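Long-range contacts in ABC-type transport system, sugar-family extracellular solute-binding protein (Peptoclostridium difficile 630, PDB 6HNI), which binds tyrosine as the extracellular solute-binding lipoprotein of an ABC transporter, probably delivering it for uptake, and also has adhesive properties: residues D38-G43 with L87-S92; S133-F138 with Y263-M268. The protein carries 1 engineered substitution. All coordinates share one frame; numbering follows the deposited sequence. Where two conformers were deposited one is given.

Contact 1 of 2, residues D38-G43 with L87-S92; sequences DATRTG and LIFAIS. With TYR (tyrosine), chain B; EDO (1,2-ethanediol), chain C.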
ATOM      1  N   ASP A  38      -6.162   2.762  -5.791  1.00 11.47           N
ATOM      2  CA  ASP A  38      -7.308   3.506  -6.371  1.00 12.14           C
ATOM      3  C   ASP A  38      -7.700   4.664  -5.470  1.00 12.71           C
ATOM      4  O   ASP A  38      -8.001   5.785  -5.948  1.00 14.88           O
ATOM      5  CB  ASP A  38      -8.533   2.586  -6.487  1.00 14.73           C
ATOM      6  CG  ASP A  38      -8.443   1.535  -7.611  1.00 18.01           C
ATOM      7  OD1 ASP A  38      -7.472   1.544  -8.424  1.00 22.56           O
ATOM      8  OD2 ASP A  38      -9.379   0.651  -7.663  1.00 24.98           O
ATOM      9  N   ALA A  39      -7.703   4.445  -4.171  1.00 12.67           N
ATOM     10  CA  ALA A  39      -8.101   5.497  -3.204  1.00 12.70           C
ATOM     11  C   ALA A  39      -7.131   6.670  -3.252  1.00 12.14           C
ATOM     12  O   ALA A  39      -7.556   7.871  -3.181  1.00 12.93           O
ATOM     13  CB  ALA A  39      -8.231   4.936  -1.779  1.00 12.83           C
ATOM     14  N   THR A  40      -5.842   6.420  -3.411  1.00 11.24           N
ATOM     15  CA  THR A  40      -4.893   7.532  -3.470  1.00 10.93           C
ATOM     16  C   THR A  40      -5.133   8.361  -4.704  1.00 11.22           C
ATOM     17  O   THR A  40      -4.976   9.599  -4.618  1.00 12.33           O
ATOM     18  CB  THR A  40      -3.416   7.137  -3.387  1.00 12.17           C
ATOM     19  OG1 THR A  40      -3.013   6.482  -4.596  1.00 13.44           O
ATOM     20  CG2 THR A  40      -3.147   6.251  -2.210  1.00 11.71           C
ATOM     21  N   ARG A  41      -5.425   7.756  -5.832  1.00 11.70           N
ATOM     22  CA  ARG A  41      -5.681   8.517  -7.056  1.00 12.29           C
ATOM     23  C   ARG A  41      -6.913   9.400  -6.841  1.00 11.57           C
ATOM     24  O   ARG A  41      -6.931  10.607  -7.227  1.00 13.79           O
ATOM     25  CB  ARG A  41      -5.849   7.564  -8.251  1.00 11.99           C
ATOM     26  CG  ARG A  41      -5.891   8.191  -9.633  1.00 15.62           C
ATOM     27  CD  ARG A  41      -7.275   8.636  -9.985  1.00 16.85           C
ATOM     28  NE  ARG A  41      -7.451   8.978 -11.402  1.00 18.47           N
ATOM     29  CZ  ARG A  41      -7.766   8.140 -12.391  1.00 19.35           C
ATOM     30  NH1 ARG A  41      -7.998   8.601 -13.612  1.00 20.40           N
ATOM     31  NH2 ARG A  41      -7.920   6.847 -12.184  1.00 19.16           N
ATOM     32  N   THR A  42      -7.957   8.828  -6.258  1.00 13.44           N
ATOM     33  CA  THR A  42      -9.193   9.565  -5.985  1.00 13.42           C
ATOM     34  C   THR A  42      -8.916  10.812  -5.149  1.00 12.41           C
ATOM     35  O   THR A  42      -9.357  11.949  -5.496  1.00 14.65           O
ATOM     36  CB  THR A  42     -10.203   8.644  -5.296  1.00 16.29           C
ATOM     37  OG1 THR A  42     -10.586   7.649  -6.245  1.00 18.20           O
ATOM     38  CG2 THR A  42     -11.458   9.390  -4.843  1.00 18.46           C
ATOM     39  N   GLY A  43      -8.196  10.656  -4.054  1.00 13.19           N
ATOM     40  CA  GLY A  43      -7.858  11.790  -3.181  1.00 12.08           C
ATOM     41  C   GLY A  43      -7.001  12.830  -3.856  1.00 11.68           C
ATOM     42  O   GLY A  43      -7.244  14.065  -3.671  1.00 13.34           O
ATOM     43  N   LEU A  87       4.768  17.211 -14.198  1.00 12.48           N
ATOM     44  CA  LEU A  87       4.735  16.525 -12.906  0.60 12.44           C
ATOM     45  C   LEU A  87       4.310  15.089 -13.189  1.00 11.46           C
ATOM     46  O   LEU A  87       3.424  14.834 -13.975  1.00 13.05           O
ATOM     47  CB  LEU A  87       3.699  17.186 -11.985  0.60 14.22           C
ATOM     48  CG  LEU A  87       3.349  16.456 -10.678  0.60 14.58           C
ATOM     49  CD1 LEU A  87       4.527  16.489  -9.772  0.60 18.73           C
ATOM     50  CD2 LEU A  87       2.158  17.140  -9.998  0.60 15.84           C
ATOM     51  N   ILE A  88       4.959  14.175 -12.452  1.00 10.72           N
ATOM     52  CA  ILE A  88       4.549  12.744 -12.433  1.00 11.67           C
ATOM     53  C   ILE A  88       4.088  12.351 -11.038  1.00 11.98           C
ATOM     54  O   ILE A  88       4.766  12.671 -10.078  1.00 13.54           O
ATOM     55  CB  ILE A  88       5.730  11.879 -12.856  1.00 10.61           C
ATOM     56  CG1 ILE A  88       6.079  12.123 -14.314  1.00 12.51           C
ATOM     57  CG2 ILE A  88       5.379  10.369 -12.664  1.00 10.92           C
ATOM     58  CD1 ILE A  88       7.422  11.564 -14.737  1.00 15.40           C
ATOM     59  N   PHE A  89       2.895  11.810 -10.964  1.00 11.54           N
ATOM     60  CA  PHE A  89       2.367  11.273  -9.710  1.00 10.23           C
ATOM     61  C   PHE A  89       2.439   9.726  -9.841  1.00  9.90           C
ATOM     62  O   PHE A  89       1.816   9.147 -10.710  1.00 10.70           O
ATOM     63  CB  PHE A  89       0.919  11.729  -9.546  1.00 11.53           C
ATOM     64  CG  PHE A  89       0.168  11.148  -8.365  1.00 11.96           C
ATOM     65  CD1 PHE A  89       0.765  10.983  -7.114  1.00 12.25           C
ATOM     66  CD2 PHE A  89      -1.152  10.813  -8.511  1.00 12.55           C
ATOM     67  CE1 PHE A  89       0.018  10.402  -6.058  1.00 13.39           C
ATOM     68  CE2 PHE A  89      -1.889  10.274  -7.467  1.00 13.10           C
ATOM     69  CZ  PHE A  89      -1.277  10.107  -6.241  1.00 13.26           C
ATOM     70  N   ALA A  90       3.235   9.171  -8.925  1.00  9.87           N
ATOM     71  CA  ALA A  90       3.514   7.678  -8.964  1.00  9.86           C
ATOM     72  C   ALA A  90       2.904   7.025  -7.723  1.00 10.40           C
ATOM     73  O   ALA A  90       3.177   7.405  -6.576  1.00 12.33           O
ATOM     74  CB  ALA A  90       5.026   7.430  -9.052  1.00 12.05           C
ATOM     75  N   ILE A  91       2.119   5.963  -7.991  1.00  9.88           N
ATOM     76  CA  ILE A  91       1.350   5.305  -6.979  1.00  9.55           C
ATOM     77  C   ILE A  91       1.907   3.877  -6.880  1.00  9.92           C
ATOM     78  O   ILE A  91       1.686   3.089  -7.793  1.00 12.01           O
ATOM     79  CB  ILE A  91      -0.152   5.272  -7.326  1.00 10.23           C
ATOM     80  CG1 ILE A  91      -0.707   6.715  -7.529  1.00 11.85           C
ATOM     81  CG2 ILE A  91      -0.955   4.510  -6.300  1.00 10.19           C
ATOM     82  CD1 ILE A  91      -2.086   6.658  -8.116  1.00 13.80           C
ATOM     83  N   SER A  92       2.532   3.641  -5.721  1.00  9.96           N
ATOM     84  CA  SER A  92       3.257   2.379  -5.327  1.00 10.12           C
ATOM     85  C   SER A  92       4.738   2.502  -5.546  1.00 10.93           C
ATOM     86  O   SER A  92       5.247   3.225  -6.409  1.00 12.49           O
ATOM     87  CB  SER A  92       2.735   1.121  -6.036  1.00 11.59           C
ATOM     88  OG  SER A  92       3.316   0.982  -7.317  1.00 12.86           O
TER
HETATM   89  N   TYR B 401       3.042  -0.093   0.243  1.00 10.93           N
HETATM   90  CA  TYR B 401       2.997  -0.571  -1.150  1.00 10.93           C
HETATM   91  C   TYR B 401       4.217  -0.061  -1.902  1.00 11.51           C
HETATM   92  O   TYR B 401       4.263  -0.230  -3.114  1.00 11.91           O
HETATM   93  CB  TYR B 401       1.639  -0.306  -1.830  1.00 10.40           C
HETATM   94  CG  TYR B 401       0.520  -1.072  -1.204  1.00  9.31           C
HETATM   95  CD1 TYR B 401       0.493  -2.493  -1.315  1.00 10.39           C
HETATM   96  CD2 TYR B 401      -0.466  -0.500  -0.458  1.00 11.24           C
HETATM   97  CE1 TYR B 401      -0.482  -3.215  -0.676  1.00 11.71           C
HETATM   98  CE2 TYR B 401      -1.454  -1.212   0.187  1.00 10.99           C
HETATM   99  CZ  TYR B 401      -1.457  -2.623   0.080  1.00 11.01           C
HETATM  100  OH  TYR B 401      -2.433  -3.356   0.726  1.00 12.96           O
HETATM  101  OXT TYR B 401       5.155   0.410  -1.293  1.00 11.69           O
HETATM  102  C1  EDO C 402      -9.993   5.211 -15.698  1.00 39.31           C
HETATM  103  O1  EDO C 402      -9.313   5.438 -14.451  1.00 39.41           O
HETATM  104  C2  EDO C 402      -9.257   5.899 -16.847  1.00 49.82           C
HETATM  105  O2  EDO C 402      -8.928   7.254 -16.474  1.00 51.32           O
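Thr40 and Ile91 form the centre of this contact between helix 35-50 and strand 87-91. The contact is van der Waals packing, much of it between Thr40 oxygens and hydrocarbon; no hydrogen bond crosses it. Thr40 OG1 lies 3.3 Å from Ile91 CG2 and 3.6 Å from Ile91 CD1, so the hydroxyl oxygen sits over the notch formed by the two methyls. The two side chains pass alongside each other in opposite directions. Arg41 adds its aliphatic base, with CB 3.9 Å from Ile91 CD1. Phe89 meets the helix with its ring edge. Its CZ is 4.1 Å from Thr40 O, and its CE2 points at Arg41 CA. One face of the same ring carries Ile91 CG1, offset toward the rim, so the two strand residues also pack on each other.

With chi1 at 71°, Thr40 OG1 sits between its own backbone N and carbonyl carbon, and it hydrogen-bonds to Leu37 O one turn back. The Arg41 chain bends at chi2 (-86°) and leads its guanidinium away from the strand. There NH2 bonds to O1 of a 1,2-ethanediol, probably from the crystallisation liquor, at 3.0 Å, in the guanidinium plane, and NH1 bonds to its O2. Phe63 gives the same group a cation-pi contact.

Strand 87-91 is the middle strand of the five-stranded parallel sheet, between strands 24-30 and 108-113. After Ile91 comes Ser92, the N-cap of helix 93-102; Ser92 CB lies beside the bound tyrosine. Helix 258-273 packs next to helix 35-50, and its Tyr258 touches Thr40.

Contact 2 of 2, residues S133-F138 with Y263-M268; sequences SGTSDF and YKTGEM. With TYR (tyrosine), chain B.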
ATOM      1  N   SER A 133       9.385  13.626  -3.969  1.00 11.82           N
ATOM      2  CA  SER A 133       8.807  13.765  -2.639  1.00 11.86           C
ATOM      3  C   SER A 133       7.404  13.175  -2.655  1.00 11.25           C
ATOM      4  O   SER A 133       7.053  12.443  -3.606  1.00 14.03           O
ATOM      5  CB  SER A 133       8.814  15.207  -2.139  1.00 13.06           C
ATOM      6  OG  SER A 133       8.455  15.185  -0.755  1.00 15.56           O
ATOM      7  N   GLY A 134       6.624  13.367  -1.601  1.00 11.76           N
ATOM      8  CA  GLY A 134       5.277  12.905  -1.537  1.00 11.97           C
ATOM      9  C   GLY A 134       4.933  12.330  -0.187  1.00 11.05           C
ATOM     10  O   GLY A 134       5.316  12.832   0.825  1.00 13.13           O
ATOM     11  N   THR A 135       4.196  11.222  -0.250  1.00 10.88           N
ATOM     12  CA  THR A 135       3.723  10.567   0.950  1.00 11.29           C
ATOM     13  C   THR A 135       4.184   9.075   0.972  1.00 11.31           C
ATOM     14  O   THR A 135       4.371   8.468  -0.071  1.00 12.69           O
ATOM     15  CB  THR A 135       2.196  10.576   1.082  1.00 12.91           C
ATOM     16  OG1 THR A 135       1.595  10.121  -0.122  1.00 13.55           O
ATOM     17  CG2 THR A 135       1.676  12.015   1.348  1.00 11.97           C
ATOM     18  N   SER A 136       4.331   8.635   2.203  1.00 11.04           N
ATOM     19  CA  SER A 136       4.655   7.220   2.503  1.00 11.11           C
ATOM     20  C   SER A 136       3.487   6.652   3.246  1.00 11.88           C
ATOM     21  O   SER A 136       2.912   7.243   4.154  1.00 12.84           O
ATOM     22  CB  SER A 136       5.925   7.190   3.309  1.00 12.27           C
ATOM     23  OG  SER A 136       6.042   5.848   3.919  1.00 13.67           O
ATOM     24  N   ASP A 137       3.191   5.357   2.918  1.00 12.33           N
ATOM     25  CA  ASP A 137       2.176   4.576   3.618  1.00 11.95           C
ATOM     26  C   ASP A 137       2.796   3.704   4.692  1.00 10.84           C
ATOM     27  O   ASP A 137       2.190   2.656   5.049  1.00 12.91           O
ATOM     28  CB  ASP A 137       1.276   3.758   2.690  1.00 11.99           C
ATOM     29  CG  ASP A 137       2.019   2.645   1.924  1.00 11.34           C
ATOM     30  OD1 ASP A 137       3.251   2.699   1.872  1.00 12.63           O
ATOM     31  OD2 ASP A 137       1.266   1.809   1.342  1.00 12.52           O
ATOM     32  N   PHE A 138       3.931   4.079   5.238  1.00 10.93           N
ATOM     33  CA  PHE A 138       4.476   3.395   6.409  1.00 11.71           C
ATOM     34  C   PHE A 138       3.450   3.259   7.499  1.00 12.41           C
ATOM     35  O   PHE A 138       2.733   4.202   7.863  1.00 14.07           O
ATOM     36  CB  PHE A 138       5.695   4.122   6.988  1.00 13.61           C
ATOM     37  CG  PHE A 138       6.170   3.481   8.250  1.00 13.35           C
ATOM     38  CD1 PHE A 138       6.920   2.328   8.186  1.00 15.83           C
ATOM     39  CD2 PHE A 138       5.772   3.946   9.475  1.00 17.23           C
ATOM     40  CE1 PHE A 138       7.287   1.658   9.360  1.00 18.26           C
ATOM     41  CE2 PHE A 138       6.124   3.302  10.647  1.00 20.56           C
ATOM     42  CZ  PHE A 138       6.882   2.165  10.588  1.00 20.72           C
ATOM     43  N   TYR A 263      -4.894  12.679  -0.999  1.00 11.25           N
ATOM     44  CA  TYR A 263      -5.342  14.111  -0.937  1.00 11.87           C
ATOM     45  C   TYR A 263      -4.147  14.928  -0.472  1.00 11.43           C
ATOM     46  O   TYR A 263      -3.845  15.995  -1.062  1.00 13.27           O
ATOM     47  CB  TYR A 263      -6.507  14.188   0.020  1.00 12.00           C
ATOM     48  CG  TYR A 263      -7.115  15.565   0.027  1.00 12.82           C
ATOM     49  CD1 TYR A 263      -6.507  16.584   0.731  1.00 13.54           C
ATOM     50  CD2 TYR A 263      -8.251  15.862  -0.746  1.00 13.81           C
ATOM     51  CE1 TYR A 263      -7.037  17.898   0.710  1.00 15.83           C
ATOM     52  CE2 TYR A 263      -8.797  17.159  -0.767  1.00 15.38           C
ATOM     53  CZ  TYR A 263      -8.160  18.147  -0.049  1.00 15.64           C
ATOM     54  OH  TYR A 263      -8.672  19.462  -0.119  1.00 21.34           O
ATOM     55  N   LYS A 264      -3.419  14.510   0.563  1.00 11.57           N
ATOM     56  CA  LYS A 264      -2.209  15.195   1.015  1.00 12.28           C
ATOM     57  C   LYS A 264      -1.199  15.314  -0.115  1.00 13.42           C
ATOM     58  O   LYS A 264      -0.564  16.348  -0.339  1.00 13.66           O
ATOM     59  CB  LYS A 264      -1.592  14.475   2.259  1.00 12.43           C
ATOM     60  CG  LYS A 264      -0.222  14.947   2.669  1.00 14.73           C
ATOM     61  CD  LYS A 264      -0.268  16.359   3.236  1.00 16.44           C
ATOM     62  CE  LYS A 264       1.122  16.768   3.732  1.00 18.56           C
ATOM     63  NZ  LYS A 264       1.037  18.152   4.287  1.00 20.07           N
ATOM     64  N   THR A 265      -1.008  14.227  -0.871  1.00 12.05           N
ATOM     65  CA  THR A 265      -0.083  14.265  -1.982  1.00 12.82           C
ATOM     66  C   THR A 265      -0.520  15.335  -3.061  1.00 11.90           C
ATOM     67  O   THR A 265       0.342  15.984  -3.673  1.00 13.28           O
ATOM     68  CB  THR A 265       0.052  12.883  -2.661  1.00 13.67           C
ATOM     69  OG1 THR A 265       0.230  11.849  -1.636  1.00 14.87           O
ATOM     70  CG2 THR A 265       1.252  12.853  -3.531  1.00 14.22           C
ATOM     71  N   GLY A 266      -1.823  15.420  -3.282  1.00 12.30           N
ATOM     72  CA  GLY A 266      -2.350  16.440  -4.206  1.00 11.84           C
ATOM     73  C   GLY A 266      -2.061  17.826  -3.679  1.00 13.10           C
ATOM     74  O   GLY A 266      -1.740  18.728  -4.488  1.00 15.22           O
ATOM     75  N   GLU A 267      -2.166  18.054  -2.382  1.00 12.48           N
ATOM     76  CA  GLU A 267      -1.784  19.374  -1.828  1.00 12.76           C
ATOM     77  C   GLU A 267      -0.321  19.649  -2.071  1.00 11.99           C
ATOM     78  O   GLU A 267       0.074  20.776  -2.402  1.00 14.85           O
ATOM     79  CB  GLU A 267      -2.078  19.484  -0.356  1.00 13.45           C
ATOM     80  CG  GLU A 267      -3.522  19.393   0.017  1.00 13.96           C
ATOM     81  CD  GLU A 267      -3.766  19.704   1.487  1.00 17.59           C
ATOM     82  OE1 GLU A 267      -2.999  19.207   2.337  1.00 19.58           O
ATOM     83  OE2 GLU A 267      -4.738  20.448   1.800  1.00 21.31           O
ATOM     84  N   MET A 268       0.564  18.628  -2.001  1.00 12.65           N
ATOM     85  CA  MET A 268       1.953  18.819  -2.289  1.00 13.17           C
ATOM     86  C   MET A 268       2.171  19.074  -3.769  1.00 13.27           C
ATOM     87  O   MET A 268       3.007  19.905  -4.158  1.00 15.12           O
ATOM     88  CB  MET A 268       2.728  17.536  -1.867  1.00 12.24           C
ATOM     89  CG  MET A 268       2.658  17.307  -0.384  1.00 12.47           C
ATOM     90  SD  MET A 268       3.297  15.738   0.249  1.00 17.32           S
ATOM     91  CE  MET A 268       5.014  16.129   0.197  1.00 20.30           C
TER
HETATM   92  N   TYR B 401       3.042  -0.093   0.243  1.00 10.93           N
HETATM   93  CA  TYR B 401       2.997  -0.571  -1.150  1.00 10.93           C
HETATM   94  C   TYR B 401       4.217  -0.061  -1.902  1.00 11.51           C
HETATM   95  O   TYR B 401       4.263  -0.230  -3.114  1.00 11.91           O
HETATM   96  CB  TYR B 401       1.639  -0.306  -1.830  1.00 10.40           C
HETATM   97  CG  TYR B 401       0.520  -1.072  -1.204  1.00  9.31           C
HETATM   98  CD1 TYR B 401       0.493  -2.493  -1.315  1.00 10.39           C
HETATM   99  CD2 TYR B 401      -0.466  -0.500  -0.458  1.00 11.24           C
HETATM  100  CE1 TYR B 401      -0.482  -3.215  -0.676  1.00 11.71           C
HETATM  101  CE2 TYR B 401      -1.454  -1.212   0.187  1.00 10.99           C
HETATM  102  CZ  TYR B 401      -1.457  -2.623   0.080  1.00 11.01           C
HETATM  103  OH  TYR B 401      -2.433  -3.356   0.726  1.00 12.96           O
HETATM  104  OXT TYR B 401       5.155   0.410  -1.293  1.00 11.69           O
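Strand 133-136 and helix 263-268 run nearly antiparallel, at 169°, and their axes approach to 7.6 Å, with Gly134 CA 5.5 Å from Thr265 CA. Gly134 has backbone angles at which a beta carbon would press on the preceding carbonyl oxygen. Met268 packs against this part of the strand. Its chain bends at the end (chi3 79°), and CE comes to 3.4 Å from Gly134 O and 3.7 Å from Ser133 OG. That serine hydroxyl bonds to Met281 O.

Thr135 points at the helix. Its OG1 lies 2.7 Å from Thr265 OG1. Thr111 OG1 bonds to Thr135 OG1, and Leu261 O to Thr265 OG1, so the buried hydroxyls form a small polar cluster. The methyl CG2 of Thr135 packs 3.7 Å from Lys264 CG, while the lysine chain leads its end away.

At the pocket end of segment 133-138, Ser136 OG accepts from Phe138 N in an ST turn, and the chain enters the ligand site. There Asp137 OD2 takes a 2.8 Å bond from the amino nitrogen of the bound tyrosine. Tyr258 OH, from the start of helix 258-273, bonds to the same oxygen.

Strand 132-136 is an outermost strand of the five-stranded parallel sheet, next to strand 108-113. Helix 258-273 packs along the sheet here, with Thr265 touching Leu109 and Thr111.

The centres of contacts 1 and 2 are about 9 Å apart, and both join a helix to the same five-stranded parallel sheet. Along the chain, both segments of contact 1 precede those of contact 2. Contact 1 uses the middle strand and helix 35-50. Contact 2 uses an outermost strand and helix 258-273, which returns after the chain has built the four-stranded sheet. The two meet directly: Phe89 CE1 is 3.7 Å from Thr265 CG2, and Gly43 O touches Tyr263. Both strands lead to the tyrosine pocket, with Ser92 and Asp137. This fits a two-lobed periplasmic-binding-protein fold, closed here on its ligand.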